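Local atomic coordinates of receptor-like protein kinase ANXUR1 (Arabidopsis thaliana, PDB entry 6FIG), a protein that acts as a receptor-like protein kinase in plant reproduction, with an extracellular malectin-like domain that probably senses signals. Residues L191-Q196 / L268-Q273; N213-I218 / T252-G257; L282-C287 / I345-T350; N300-I303 / Q309-T312. All coordinates share one frame; numbering follows the deposited sequence.

Contact 1: L191-Q196 / L268-Q273. With CA (calcium ion), chain H.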
loop_
_atom_site.group_PDB
_atom_site.type_symbol
_atom_site.label_atom_id
_atom_site.label_comp_id
_atom_site.label_asym_id
_atom_site.label_seq_id
_atom_site.Cartn_x
_atom_site.Cartn_y
_atom_site.Cartn_z
ATOM N N LEU A 191 10.640 -16.772 -7.902
ATOM C CA LEU A 191 10.233 -18.002 -7.250
ATOM C C LEU A 191 10.409 -17.991 -5.748
ATOM O O LEU A 191 11.436 -17.530 -5.235
ATOM C CB LEU A 191 11.028 -19.205 -7.787
ATOM C CG LEU A 191 11.066 -19.388 -9.295
ATOM C CD1 LEU A 191 11.918 -20.593 -9.635
ATOM C CD2 LEU A 191 9.672 -19.520 -9.899
ATOM N N ASN A 192 9.395 -18.496 -5.056
ATOM C CA ASN A 192 9.532 -18.896 -3.663
ATOM C C ASN A 192 9.975 -20.352 -3.670
ATOM O O ASN A 192 9.165 -21.252 -3.877
ATOM C CB ASN A 192 8.199 -18.761 -2.921
ATOM C CG ASN A 192 8.310 -19.079 -1.454
ATOM O OD1 ASN A 192 9.430 -19.219 -0.943
ATOM N ND2 ASN A 192 7.175 -19.215 -0.770
ATOM N N VAL A 193 11.269 -20.559 -3.446
ATOM C CA VAL A 193 11.857 -21.902 -3.503
ATOM C C VAL A 193 11.431 -22.700 -2.257
ATOM O O VAL A 193 11.636 -22.270 -1.113
ATOM C CB VAL A 193 13.384 -21.841 -3.710
ATOM C CG1 VAL A 193 13.980 -23.244 -3.682
ATOM C CG2 VAL A 193 13.701 -21.187 -5.046
ATOM N N GLY A 194 10.805 -23.837 -2.514
ATOM C CA GLY A 194 10.340 -24.725 -1.461
ATOM C C GLY A 194 9.059 -24.302 -0.770
ATOM O O GLY A 194 8.646 -24.958 0.184
ATOM N N GLY A 195 8.409 -23.232 -1.239
ATOM C CA GLY A 195 7.216 -22.713 -0.573
ATOM C C GLY A 195 6.079 -22.487 -1.536
ATOM O O GLY A 195 6.247 -22.620 -2.751
ATOM N N GLN A 196 4.933 -22.129 -0.975
ATOM C CA GLN A 196 3.731 -21.878 -1.760
ATOM C C GLN A 196 3.828 -20.525 -2.468
ATOM O O GLN A 196 4.591 -19.649 -2.075
ATOM C CB GLN A 196 2.487 -21.892 -0.865
ATOM C CG GLN A 196 2.203 -23.248 -0.228
ATOM C CD GLN A 196 0.984 -23.237 0.683
ATOM O OE1 GLN A 196 1.088 -23.520 1.881
ATOM N NE2 GLN A 196 -0.181 -22.924 0.120
ATOM N N LEU A 268 20.804 -30.740 -7.313
ATOM C CA LEU A 268 19.473 -30.151 -7.394
ATOM C C LEU A 268 19.554 -29.182 -8.575
ATOM O O LEU A 268 20.447 -28.342 -8.621
ATOM C CB LEU A 268 19.168 -29.458 -6.091
ATOM C CG LEU A 268 17.776 -29.038 -5.673
ATOM C CD1 LEU A 268 16.792 -30.187 -5.775
ATOM C CD2 LEU A 268 17.873 -28.530 -4.234
ATOM N N THR A 269 18.659 -29.342 -9.551
ATOM C CA THR A 269 18.779 -28.645 -10.828
ATOM C C THR A 269 17.467 -27.963 -11.215
ATOM O O THR A 269 16.429 -28.619 -11.273
ATOM C CB THR A 269 19.165 -29.633 -11.938
ATOM O OG1 THR A 269 20.415 -30.267 -11.609
ATOM C CG2 THR A 269 19.300 -28.943 -13.315
ATOM N N TRP A 270 17.558 -26.663 -11.477
ATOM C CA TRP A 270 16.445 -25.876 -12.042
ATOM C C TRP A 270 16.805 -25.486 -13.474
ATOM O O TRP A 270 17.968 -25.210 -13.770
ATOM C CB TRP A 270 16.199 -24.604 -11.242
ATOM C CG TRP A 270 15.745 -24.748 -9.822
ATOM C CD1 TRP A 270 14.462 -24.679 -9.359
ATOM C CD2 TRP A 270 16.575 -24.966 -8.663
ATOM N NE1 TRP A 270 14.437 -24.826 -7.986
ATOM C CE2 TRP A 270 15.718 -25.003 -7.535
ATOM C CE3 TRP A 270 17.953 -25.124 -8.470
ATOM C CZ2 TRP A 270 16.192 -25.181 -6.246
ATOM C CZ3 TRP A 270 18.419 -25.283 -7.188
ATOM C CH2 TRP A 270 17.544 -25.324 -6.090
ATOM N N MET A 271 15.814 -25.454 -14.360
ATOM C CA MET A 271 16.033 -25.022 -15.737
ATOM C C MET A 271 14.955 -24.023 -16.159
ATOM O O MET A 271 13.781 -24.203 -15.842
ATOM C CB MET A 271 16.030 -26.213 -16.686
ATOM C CG MET A 271 16.591 -25.897 -18.073
ATOM S SD MET A 271 16.676 -27.324 -19.184
ATOM C CE MET A 271 17.447 -28.527 -18.099
ATOM N N PHE A 272 15.394 -23.013 -16.914
ATOM C CA PHE A 272 14.558 -21.888 -17.331
ATOM C C PHE A 272 14.749 -21.597 -18.811
ATOM O O PHE A 272 15.888 -21.575 -19.292
ATOM C CB PHE A 272 14.948 -20.655 -16.538
ATOM C CG PHE A 272 14.792 -20.841 -15.077
ATOM C CD1 PHE A 272 13.546 -20.706 -14.486
ATOM C CD2 PHE A 272 15.882 -21.247 -14.301
ATOM C CE1 PHE A 272 13.383 -20.915 -13.131
ATOM C CE2 PHE A 272 15.726 -21.471 -12.943
ATOM C CZ PHE A 272 14.471 -21.306 -12.359
ATOM N N GLN A 273 13.629 -21.389 -19.514
ATOM C CA GLN A 273 13.642 -20.953 -20.895
ATOM C C GLN A 273 13.747 -19.430 -20.934
ATOM O O GLN A 273 12.932 -18.739 -20.339
ATOM C CB GLN A 273 12.363 -21.418 -21.601
ATOM C CG GLN A 273 12.203 -22.931 -21.632
ATOM C CD GLN A 273 13.298 -23.637 -22.415
ATOM O OE1 GLN A 273 13.764 -23.140 -23.448
ATOM N NE2 GLN A 273 13.701 -24.814 -21.941
HETATM CA CA CA H . 11.267 -20.127 0.139
#

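Contact 2: N213-I218 / T252-G257. With CA (calcium ion), chain H.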
loop_
_atom_site.group_PDB
_atom_site.type_symbol
_atom_site.label_atom_id
_atom_site.label_comp_id
_atom_site.label_asym_id
_atom_site.label_seq_id
_atom_site.Cartn_x
_atom_site.Cartn_y
_atom_site.Cartn_z
ATOM N N ASN A 213 5.772 -20.856 -6.667
ATOM C CA ASN A 213 6.432 -22.091 -6.277
ATOM C C ASN A 213 7.399 -22.553 -7.383
ATOM O O ASN A 213 7.128 -22.386 -8.577
ATOM C CB ASN A 213 5.419 -23.174 -5.943
ATOM C CG ASN A 213 6.088 -24.496 -5.616
ATOM O OD1 ASN A 213 6.140 -25.371 -6.463
ATOM N ND2 ASN A 213 6.630 -24.631 -4.406
ATOM N N ASP A 214 8.549 -23.100 -6.964
ATOM C CA ASP A 214 9.625 -23.461 -7.894
ATOM C C ASP A 214 9.534 -24.846 -8.516
ATOM O O ASP A 214 10.281 -25.141 -9.439
ATOM C CB ASP A 214 10.985 -23.313 -7.215
ATOM C CG ASP A 214 11.218 -24.364 -6.164
ATOM O OD1 ASP A 214 10.318 -24.546 -5.306
ATOM O OD2 ASP A 214 12.285 -25.027 -6.205
ATOM N N ALA A 215 8.638 -25.701 -8.027
ATOM C CA ALA A 215 8.593 -27.109 -8.441
ATOM C C ALA A 215 8.535 -27.332 -9.957
ATOM O O ALA A 215 9.198 -28.236 -10.463
ATOM C CB ALA A 215 7.450 -27.832 -7.755
ATOM N N PRO A 216 7.775 -26.493 -10.693
ATOM C CA PRO A 216 7.701 -26.684 -12.142
ATOM C C PRO A 216 9.020 -26.530 -12.900
ATOM O O PRO A 216 9.133 -27.027 -14.034
ATOM C CB PRO A 216 6.714 -25.601 -12.582
ATOM C CG PRO A 216 5.841 -25.419 -11.382
ATOM C CD PRO A 216 6.790 -25.492 -10.238
ATOM N N TYR A 217 10.006 -25.892 -12.267
ATOM C CA TYR A 217 11.282 -25.609 -12.894
ATOM C C TYR A 217 12.385 -26.603 -12.531
ATOM O O TYR A 217 13.508 -26.474 -13.014
ATOM C CB TYR A 217 11.691 -24.179 -12.521
ATOM C CG TYR A 217 10.658 -23.196 -13.014
ATOM C CD1 TYR A 217 10.642 -22.813 -14.348
ATOM C CD2 TYR A 217 9.667 -22.713 -12.167
ATOM C CE1 TYR A 217 9.691 -21.919 -14.824
ATOM C CE2 TYR A 217 8.703 -21.821 -12.643
ATOM C CZ TYR A 217 8.727 -21.437 -13.965
ATOM O OH TYR A 217 7.772 -20.556 -14.436
ATOM N N ILE A 218 12.068 -27.605 -11.713
ATOM C CA ILE A 218 13.080 -28.583 -11.293
ATOM C C ILE A 218 13.194 -29.652 -12.347
ATOM O O ILE A 218 12.187 -30.286 -12.704
ATOM C CB ILE A 218 12.750 -29.232 -9.940
ATOM C CG1 ILE A 218 12.788 -28.173 -8.851
ATOM C CG2 ILE A 218 13.741 -30.356 -9.606
ATOM C CD1 ILE A 218 11.947 -28.518 -7.659
ATOM N N THR A 252 10.862 -20.643 3.988
ATOM C CA THR A 252 10.830 -21.931 3.327
ATOM C C THR A 252 12.045 -22.089 2.434
ATOM O O THR A 252 12.575 -21.118 1.903
ATOM C CB THR A 252 9.580 -22.137 2.468
ATOM O OG1 THR A 252 9.498 -21.075 1.517
ATOM C CG2 THR A 252 8.312 -22.190 3.341
ATOM N N ALA A 253 12.435 -23.338 2.215
ATOM C CA ALA A 253 13.556 -23.643 1.337
ATOM C C ALA A 253 13.391 -25.010 0.695
ATOM O O ALA A 253 12.624 -25.864 1.169
ATOM C CB ALA A 253 14.872 -23.582 2.124
ATOM N N ARG A 254 14.116 -25.206 -0.393
ATOM C CA ARG A 254 14.299 -26.536 -0.959
ATOM C C ARG A 254 15.727 -26.923 -0.641
ATOM O O ARG A 254 16.647 -26.119 -0.790
ATOM C CB ARG A 254 14.046 -26.569 -2.463
ATOM C CG ARG A 254 14.005 -27.967 -3.063
ATOM C CD ARG A 254 13.640 -27.950 -4.532
ATOM N NE ARG A 254 12.307 -27.369 -4.738
ATOM C CZ ARG A 254 11.152 -28.006 -4.520
ATOM N NH1 ARG A 254 11.120 -29.279 -4.129
ATOM N NH2 ARG A 254 10.001 -27.377 -4.731
ATOM N N SER A 255 15.895 -28.157 -0.195
ATOM C CA SER A 255 17.219 -28.706 0.092
ATOM C C SER A 255 17.345 -30.048 -0.587
ATOM O O SER A 255 16.379 -30.566 -1.145
ATOM C CB SER A 255 17.418 -28.829 1.597
ATOM O OG SER A 255 16.581 -29.831 2.140
ATOM N N GLN A 256 18.536 -30.637 -0.539
ATOM C CA GLN A 256 18.708 -31.970 -1.110
ATOM C C GLN A 256 18.169 -33.030 -0.195
ATOM O O GLN A 256 17.557 -33.972 -0.662
ATOM C CB GLN A 256 20.149 -32.233 -1.490
ATOM C CG GLN A 256 20.514 -31.527 -2.775
ATOM C CD GLN A 256 21.922 -31.836 -3.193
ATOM O OE1 GLN A 256 22.854 -31.183 -2.724
ATOM N NE2 GLN A 256 22.094 -32.837 -4.057
ATOM N N GLY A 257 18.379 -32.867 1.108
ATOM C CA GLY A 257 17.724 -33.711 2.117
ATOM C C GLY A 257 18.691 -34.325 3.119
ATOM O O GLY A 257 19.868 -33.953 3.153
HETATM CA CA CA H . 11.267 -20.127 0.139
#

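Contact 3: L282-C287 / I345-T350. With NAG (2-acetamido-2-deoxy-beta-D-glucopyranose), chain D.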
loop_
_atom_site.group_PDB
_atom_site.type_symbol
_atom_site.label_atom_id
_atom_site.label_comp_id
_atom_site.label_asym_id
_atom_site.label_seq_id
_atom_site.Cartn_x
_atom_site.Cartn_y
_atom_site.Cartn_z
ATOM N N LEU A 282 20.988 -13.759 -11.925
ATOM C CA LEU A 282 20.276 -14.662 -11.035
ATOM C C LEU A 282 20.520 -14.168 -9.626
ATOM O O LEU A 282 21.669 -14.042 -9.189
ATOM C CB LEU A 282 20.773 -16.101 -11.146
ATOM C CG LEU A 282 20.389 -16.874 -12.397
ATOM C CD1 LEU A 282 21.180 -16.384 -13.608
ATOM C CD2 LEU A 282 20.623 -18.356 -12.160
ATOM N N ARG A 283 19.429 -13.868 -8.944
ATOM C CA ARG A 283 19.432 -13.467 -7.546
ATOM C C ARG A 283 18.992 -14.646 -6.705
ATOM O O ARG A 283 17.848 -15.069 -6.782
ATOM C CB ARG A 283 18.477 -12.286 -7.322
ATOM C CG ARG A 283 18.470 -11.861 -5.871
ATOM C CD ARG A 283 17.825 -10.510 -5.682
ATOM N NE ARG A 283 18.753 -9.505 -6.134
ATOM C CZ ARG A 283 18.565 -8.201 -6.053
ATOM N NH1 ARG A 283 17.428 -7.705 -5.536
ATOM N NH2 ARG A 283 19.535 -7.393 -6.447
ATOM N N LEU A 284 19.931 -15.200 -5.919
ATOM C CA LEU A 284 19.645 -16.344 -5.073
ATOM C C LEU A 284 19.423 -15.843 -3.672
ATOM O O LEU A 284 20.260 -15.133 -3.137
ATOM C CB LEU A 284 20.815 -17.341 -5.102
ATOM C CG LEU A 284 20.846 -18.280 -6.314
ATOM C CD1 LEU A 284 20.997 -17.578 -7.640
ATOM C CD2 LEU A 284 21.994 -19.258 -6.138
ATOM N N HIS A 285 18.278 -16.197 -3.108
ATOM C CA HIS A 285 17.889 -15.781 -1.774
ATOM C C HIS A 285 18.137 -16.930 -0.790
ATOM O O HIS A 285 17.707 -18.064 -1.044
ATOM C CB HIS A 285 16.400 -15.426 -1.745
ATOM C CG HIS A 285 16.049 -14.209 -2.534
ATOM N ND1 HIS A 285 16.023 -12.948 -1.980
ATOM C CD2 HIS A 285 15.714 -14.065 -3.831
ATOM C CE1 HIS A 285 15.672 -12.080 -2.911
ATOM N NE2 HIS A 285 15.468 -12.729 -4.039
ATOM N N PHE A 286 18.778 -16.601 0.326
ATOM C CA PHE A 286 19.120 -17.611 1.342
ATOM C C PHE A 286 18.736 -17.163 2.731
ATOM O O PHE A 286 18.833 -15.990 3.053
ATOM C CB PHE A 286 20.616 -17.892 1.361
ATOM C CG PHE A 286 21.178 -18.398 0.077
ATOM C CD1 PHE A 286 21.083 -19.749 -0.272
ATOM C CD2 PHE A 286 21.916 -17.546 -0.758
ATOM C CE1 PHE A 286 21.669 -20.219 -1.435
ATOM C CE2 PHE A 286 22.488 -18.020 -1.918
ATOM C CZ PHE A 286 22.383 -19.358 -2.257
ATOM N N CYS A 287 18.374 -18.116 3.590
ATOM C CA CYS A 287 18.210 -17.849 5.003
ATOM C C CYS A 287 18.266 -19.212 5.676
ATOM O O CYS A 287 17.482 -20.106 5.339
ATOM C CB CYS A 287 16.888 -17.150 5.318
ATOM S SG CYS A 287 16.642 -16.778 7.077
ATOM N N ILE A 345 18.777 -21.313 -19.075
ATOM C CA ILE A 345 19.632 -21.120 -17.918
ATOM C C ILE A 345 19.375 -22.318 -17.008
ATOM O O ILE A 345 18.220 -22.676 -16.751
ATOM C CB ILE A 345 19.339 -19.805 -17.191
ATOM C CG1 ILE A 345 19.918 -18.634 -18.004
ATOM C CG2 ILE A 345 19.917 -19.799 -15.763
ATOM C CD1 ILE A 345 19.430 -17.290 -17.541
ATOM N N THR A 346 20.461 -22.956 -16.563
ATOM C CA THR A 346 20.368 -24.015 -15.565
ATOM C C THR A 346 21.035 -23.545 -14.291
ATOM O O THR A 346 22.085 -22.893 -14.323
ATOM C CB THR A 346 21.027 -25.329 -16.015
ATOM O OG1 THR A 346 22.412 -25.115 -16.324
ATOM C CG2 THR A 346 20.301 -25.904 -17.217
ATOM N N LEU A 347 20.412 -23.845 -13.159
ATOM C CA LEU A 347 21.012 -23.549 -11.860
ATOM C C LEU A 347 21.171 -24.891 -11.169
ATOM O O LEU A 347 20.210 -25.657 -11.133
ATOM C CB LEU A 347 20.119 -22.638 -11.054
ATOM C CG LEU A 347 20.543 -22.394 -9.614
ATOM C CD1 LEU A 347 21.855 -21.645 -9.545
ATOM C CD2 LEU A 347 19.464 -21.624 -8.876
ATOM N N GLN A 348 22.369 -25.192 -10.658
ATOM C CA GLN A 348 22.596 -26.500 -10.011
ATOM C C GLN A 348 23.306 -26.308 -8.702
ATOM O O GLN A 348 24.142 -25.434 -8.594
ATOM C CB GLN A 348 23.410 -27.417 -10.898
ATOM C CG GLN A 348 22.701 -27.773 -12.187
ATOM C CD GLN A 348 23.573 -28.570 -13.098
ATOM O OE1 GLN A 348 24.583 -28.065 -13.600
ATOM N NE2 GLN A 348 23.224 -29.843 -13.300
ATOM N N MET A 349 22.933 -27.097 -7.701
ATOM C CA MET A 349 23.696 -27.135 -6.459
ATOM C C MET A 349 23.879 -28.558 -5.947
ATOM O O MET A 349 23.054 -29.434 -6.177
ATOM C CB MET A 349 23.128 -26.199 -5.386
ATOM C CG MET A 349 21.674 -26.363 -5.025
ATOM S SD MET A 349 21.161 -25.084 -3.839
ATOM C CE MET A 349 21.532 -23.577 -4.651
ATOM N N THR A 350 24.996 -28.757 -5.246
ATOM C CA THR A 350 25.392 -30.076 -4.760
ATOM C C THR A 350 26.305 -29.809 -3.569
ATOM O O THR A 350 26.903 -28.740 -3.496
ATOM C CB THR A 350 26.094 -30.900 -5.875
ATOM O OG1 THR A 350 26.286 -32.272 -5.473
ATOM C CG2 THR A 350 27.450 -30.307 -6.251
HETATM C C1 NAG D . 26.628 -31.119 -10.874
HETATM C C2 NAG D . 27.493 -32.336 -11.133
HETATM C C3 NAG D . 28.846 -31.937 -11.713
HETATM C C4 NAG D . 28.709 -30.936 -12.847
HETATM C C5 NAG D . 27.879 -29.751 -12.374
HETATM C C6 NAG D . 27.718 -28.615 -13.379
HETATM C C7 NAG D . 27.104 -34.177 -9.543
HETATM C C8 NAG D . 27.394 -34.665 -8.146
HETATM N N2 NAG D . 27.651 -32.995 -9.842
HETATM O O3 NAG D . 29.503 -33.109 -12.194
HETATM O O4 NAG D . 30.006 -30.456 -13.215
HETATM O O5 NAG D . 26.604 -30.279 -12.030
HETATM O O6 NAG D . 26.886 -29.010 -14.474
HETATM O O7 NAG D . 26.423 -34.827 -10.332
#

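Contact 4: N300-I303 / Q309-T312. With NAG (2-acetamido-2-deoxy-beta-D-glucopyranose), chain D.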
loop_
_atom_site.group_PDB
_atom_site.type_symbol
_atom_site.label_atom_id
_atom_site.label_comp_id
_atom_site.label_asym_id
_atom_site.label_seq_id
_atom_site.Cartn_x
_atom_site.Cartn_y
_atom_site.Cartn_z
ATOM N N ASN A 300 28.272 -26.333 -3.470
ATOM C CA ASN A 300 28.707 -25.768 -4.731
ATOM C C ASN A 300 27.494 -25.315 -5.510
ATOM O O ASN A 300 26.436 -25.932 -5.426
ATOM C CB ASN A 300 29.491 -26.790 -5.539
ATOM C CG ASN A 300 30.777 -27.220 -4.859
ATOM O OD1 ASN A 300 31.475 -26.411 -4.241
ATOM N ND2 ASN A 300 31.077 -28.504 -4.941
ATOM N N ILE A 301 27.657 -24.227 -6.258
ATOM C CA ILE A 301 26.574 -23.660 -7.073
ATOM C C ILE A 301 27.120 -23.458 -8.469
ATOM O O ILE A 301 28.185 -22.838 -8.633
ATOM C CB ILE A 301 26.088 -22.311 -6.534
ATOM C CG1 ILE A 301 25.631 -22.415 -5.069
ATOM C CG2 ILE A 301 24.956 -21.757 -7.403
ATOM C CD1 ILE A 301 25.166 -21.097 -4.479
ATOM N N TYR A 302 26.399 -23.981 -9.463
ATOM C CA TYR A 302 26.787 -23.870 -10.869
ATOM C C TYR A 302 25.660 -23.220 -11.659
ATOM O O TYR A 302 24.482 -23.443 -11.376
ATOM C CB TYR A 302 27.098 -25.245 -11.448
ATOM C CG TYR A 302 28.042 -26.053 -10.602
ATOM C CD1 TYR A 302 29.406 -25.804 -10.623
ATOM C CD2 TYR A 302 27.570 -27.090 -9.797
ATOM C CE1 TYR A 302 30.280 -26.568 -9.858
ATOM C CE2 TYR A 302 28.431 -27.855 -9.031
ATOM C CZ TYR A 302 29.777 -27.592 -9.061
ATOM O OH TYR A 302 30.610 -28.393 -8.276
ATOM N N ILE A 303 26.036 -22.383 -12.628
ATOM C CA ILE A 303 25.069 -21.703 -13.490
ATOM C C ILE A 303 25.533 -21.962 -14.922
ATOM O O ILE A 303 26.662 -21.624 -15.272
ATOM C CB ILE A 303 24.977 -20.182 -13.189
ATOM C CG1 ILE A 303 24.378 -19.959 -11.797
ATOM C CG2 ILE A 303 24.115 -19.478 -14.240
ATOM C CD1 ILE A 303 24.423 -18.539 -11.258
ATOM N N GLN A 309 29.786 -20.696 -7.170
ATOM C CA GLN A 309 30.505 -20.836 -5.896
ATOM C C GLN A 309 30.990 -22.239 -5.870
ATOM O O GLN A 309 30.177 -23.175 -5.907
ATOM C CB GLN A 309 29.599 -20.715 -4.677
ATOM C CG GLN A 309 28.997 -19.406 -4.357
ATOM C CD GLN A 309 29.934 -18.222 -4.156
ATOM O OE1 GLN A 309 31.086 -18.307 -3.773
ATOM N NE2 GLN A 309 29.386 -17.086 -4.404
ATOM N N ALA A 310 32.297 -22.433 -5.808
ATOM C CA ALA A 310 32.809 -23.776 -5.718
ATOM C C ALA A 310 34.248 -23.731 -5.277
ATOM O O ALA A 310 34.680 -22.703 -4.738
ATOM C CB ALA A 310 32.628 -24.510 -7.047
ATOM N N ASP A 311 34.972 -24.834 -5.467
ATOM C CA ASP A 311 36.399 -24.886 -5.174
ATOM C C ASP A 311 36.599 -24.535 -3.691
ATOM O O ASP A 311 35.928 -25.125 -2.844
ATOM C CB ASP A 311 37.158 -23.986 -6.170
ATOM C CG ASP A 311 36.798 -24.302 -7.625
ATOM O OD1 ASP A 311 36.916 -25.485 -8.020
ATOM O OD2 ASP A 311 36.403 -23.384 -8.367
ATOM N N THR A 312 37.477 -23.584 -3.368
ATOM C CA THR A 312 37.735 -23.229 -1.965
ATOM C C THR A 312 36.784 -22.162 -1.426
ATOM O O THR A 312 36.900 -21.769 -0.265
ATOM C CB THR A 312 39.198 -22.754 -1.766
ATOM O OG1 THR A 312 39.408 -21.539 -2.504
ATOM C CG2 THR A 312 40.162 -23.819 -2.228
HETATM C C1 NAG D . 26.628 -31.119 -10.874
HETATM C C2 NAG D . 27.493 -32.336 -11.133
HETATM C C3 NAG D . 28.846 -31.937 -11.713
HETATM C C4 NAG D . 28.709 -30.936 -12.847
HETATM C C5 NAG D . 27.879 -29.751 -12.374
HETATM C C6 NAG D . 27.718 -28.615 -13.379
HETATM C C7 NAG D . 27.104 -34.177 -9.543
HETATM C C8 NAG D . 27.394 -34.665 -8.146
HETATM N N2 NAG D . 27.651 -32.995 -9.842
HETATM O O3 NAG D . 29.503 -33.109 -12.194
HETATM O O4 NAG D . 30.006 -30.456 -13.215
HETATM O O5 NAG D . 26.604 -30.279 -12.030
HETATM O O6 NAG D . 26.886 -29.010 -14.474
HETATM O O7 NAG D . 26.423 -34.827 -10.332
HETATM O O HOH W 1 33.860 -26.895 -3.051
#

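Contact 1: L191-Q196 / L268-Q273
In the malectin-like beta-sandwich, the end of strand 185-192 and the calcium-binding turn that follows lay Leu191 and Val193 against Phe272 and Trp270 of strand 268-273. The two backbones do not pair: the nearest alpha carbons, those of Val193 and Trp270, are 10.5 Å apart, and side chains bridge the gap. Leu191 and Phe272 reach toward one another from opposite directions, and Leu191 CD1 meets the rim of the ring close to its plane, 3.8 Å from Phe272 CZ. Beside this pair Val193 CG1 comes up obliquely to the benzo part of the indole, 3.9 Å from Trp270 CZ2. With CG1 anti to the backbone N (chi1 177°), the methyl is carried across to the indole. The indole is also held at its polar end, where NE1 donates to Asp214 OD2, while Leu364 packs on both Val193 and Trp270 and Leu367 on Phe272.

Behind the apolar layer lies the metal. Asn192 to Gly195 form a type II turn, and Gly194 takes the positive phi it requires. Calcium is bound by Asn192 OD1 at 2.3 Å and by the carbonyl Val193 O at 2.5 Å, with Ile249, Thr252 and Asn365 supplying its other protein ligands. Val193 therefore serves both sides, its carbonyl on the ion and its methyl on the indole. The amide of Asn192 is kept from rotating by its other end: ND2 donates to Gln196 O at 2.9 Å, the acceptor lying close to the amide plane.

Contact 2: N213-I218 / T252-G257
The backbones of Asp214 and Arg254 come no nearer than 8.9 Å between alpha carbons, since a short 3-10 turn at residues 215-217 faces strand 252-255 without pairing to it. An Asx turn leads into that 3-10 segment, with Ala215 N donating to Asn213 OD1 at 3.0 Å. What spans the gap is the long side chain of Arg254, extended at first and then bent about its third torsion (-61°), which swings the guanidinium alongside Asp214. The grip is side-on and two-pronged. Arg254 NE donates to Asp214 OD2 at 2.8 Å, on that oxygen's syn lone pair, and Arg254 NH2 donates to Asp214 OD1 at 2.9 Å with an N-H...O angle of 165°, meeting it from above the carboxylate plane. This difference follows from the 40° between the two flat groups.

Ile218 and Arg254 come at each other from opposite directions, and CD1 lies over one guanidinium face, toward its rim, only 3.2 Å from Arg254 NE: a tight fit. NH1 of the same arginine is taken by Leu223 O. At the start of the strand Thr252 chelates calcium with OG1 and O, each at 2.4 Å. Counting Gly194 N on OD1 and the indole on OD2, the buried carboxylate of Asp214 has four N-H donors, two of them from one guanidinium cation. It is probably kept ionised, and the salt bridge ties the loop to the strand that begins at the calcium.

Contact 3: L282-C287 / I345-T350
Gln348 OE1 lies just 2.6 Å from O6 of a bound N-acetylglucosamine, on one side of a strand whose other side sends Ile345 and Leu347 to Leu282 and Leu284. The sugar is also hydrogen-bonded to Asn305 OD1. Beyond CG the glutamine chain is extended, so its amide reaches the sugar, whose methyl C8 lies near Thr350 OG1 farther along the strand. Thr350 OG1 itself is hydrogen-bonded to Ser266 O.

On the inner side two sheets of the beta-sandwich meet face to face. Segments 282-287 and 345-350 run in roughly the same direction, their axes 10.7 Å apart at closest and crossing at -30°. Leu284 and Leu347 approach tip to tip, Leu284 CD2 standing 4.2 Å from Leu347 CD1. Leu347 can present that methyl because its CG is opposite its own backbone N (chi1 173°), carrying the branch outward from the strand. The same CD1 is 4.4 Å from Leu282 CD2, so it sits near the ends of both leucines. Leu282 and Ile345 instead slide past each other in opposite directions, with Leu282 CD2 at 3.9 Å from Ile345 CG2.

The layer continues through Leu364 and Leu367, which touch Leu284, and through Trp270 and Ile301, which touch Leu347. No hydrogen bond joins the two segments; the sheets are held here by buried methyl contacts, and the polar chemistry of strand 345-350 is turned to its glycan-facing side.

Contact 4: N300-I303 / Q309-T312
Asn300 and Tyr302 both carry CG opposite their carbonyl carbon (chi1 -63° and -50°), and from there the amide of Asn300 and the ring of Tyr302 both come close to Ala310 across a beta-hairpin. The hairpin is formed by strand 299-303 and the chain returning through 306-307, at the edge of the four-stranded sheet. Ile301 and Gln309 are its antiparallel hydrogen-bonded pair: Ile301 N donates to Gln309 O at 2.8 Å, and Gln309 N to Ile301 O at 3.0 Å. Their side chains lie side by side, pointing the same way, in contact through Ile301 CD1 and Gln309 CG. A CA-H...O contact from Asn300 CA, 3.2 Å from Gln309 O, gives that carbonyl a second, weaker donor.

Past this pair the returning chain leaves the strand. Ala310 CB packs obliquely against the tyrosine ring, 4.2 Å from Tyr302 CE1. Over one face of the same ring lies an N-acetylglucosamine, toward the ring's CD2 side, with its C5 at 3.7 Å from Tyr302 CD2; this is the sugar-on-aromatic packing familiar from carbohydrate sites. Farther back in the sheet, Ile301 points into the core and touches Leu284 and Phe286.

Asn300 OD1 lies 3.3 Å from Ala310 CA, and a bridging water donates both its protons, one to Asn300 OD1 at 2.7 Å and the other to Asp311 O at 2.7 Å.

In the fold
All four contacts belong to the same malectin-like region. Contacts 1 and 2 have centres 5 Å apart and share the calcium; along the chain contact 2 is nested inside the loop closed by contact 1. Contact 3 opens later, its centre 9 Å from that of contact 1, and contact 4 is nested inside it, with centres 10 Å apart. Strands 268-273, 344-351 and 299-303 are successive neighbours in one antiparallel sheet, so contacts 1, 3 and 4 step across it, 18 Å between the centres of contacts 1 and 4. Contacts 1 and 2 thus gather at the calcium, which probably steadies this part of the fold, while contacts 3 and 4 meet the same N-acetylglucosamine.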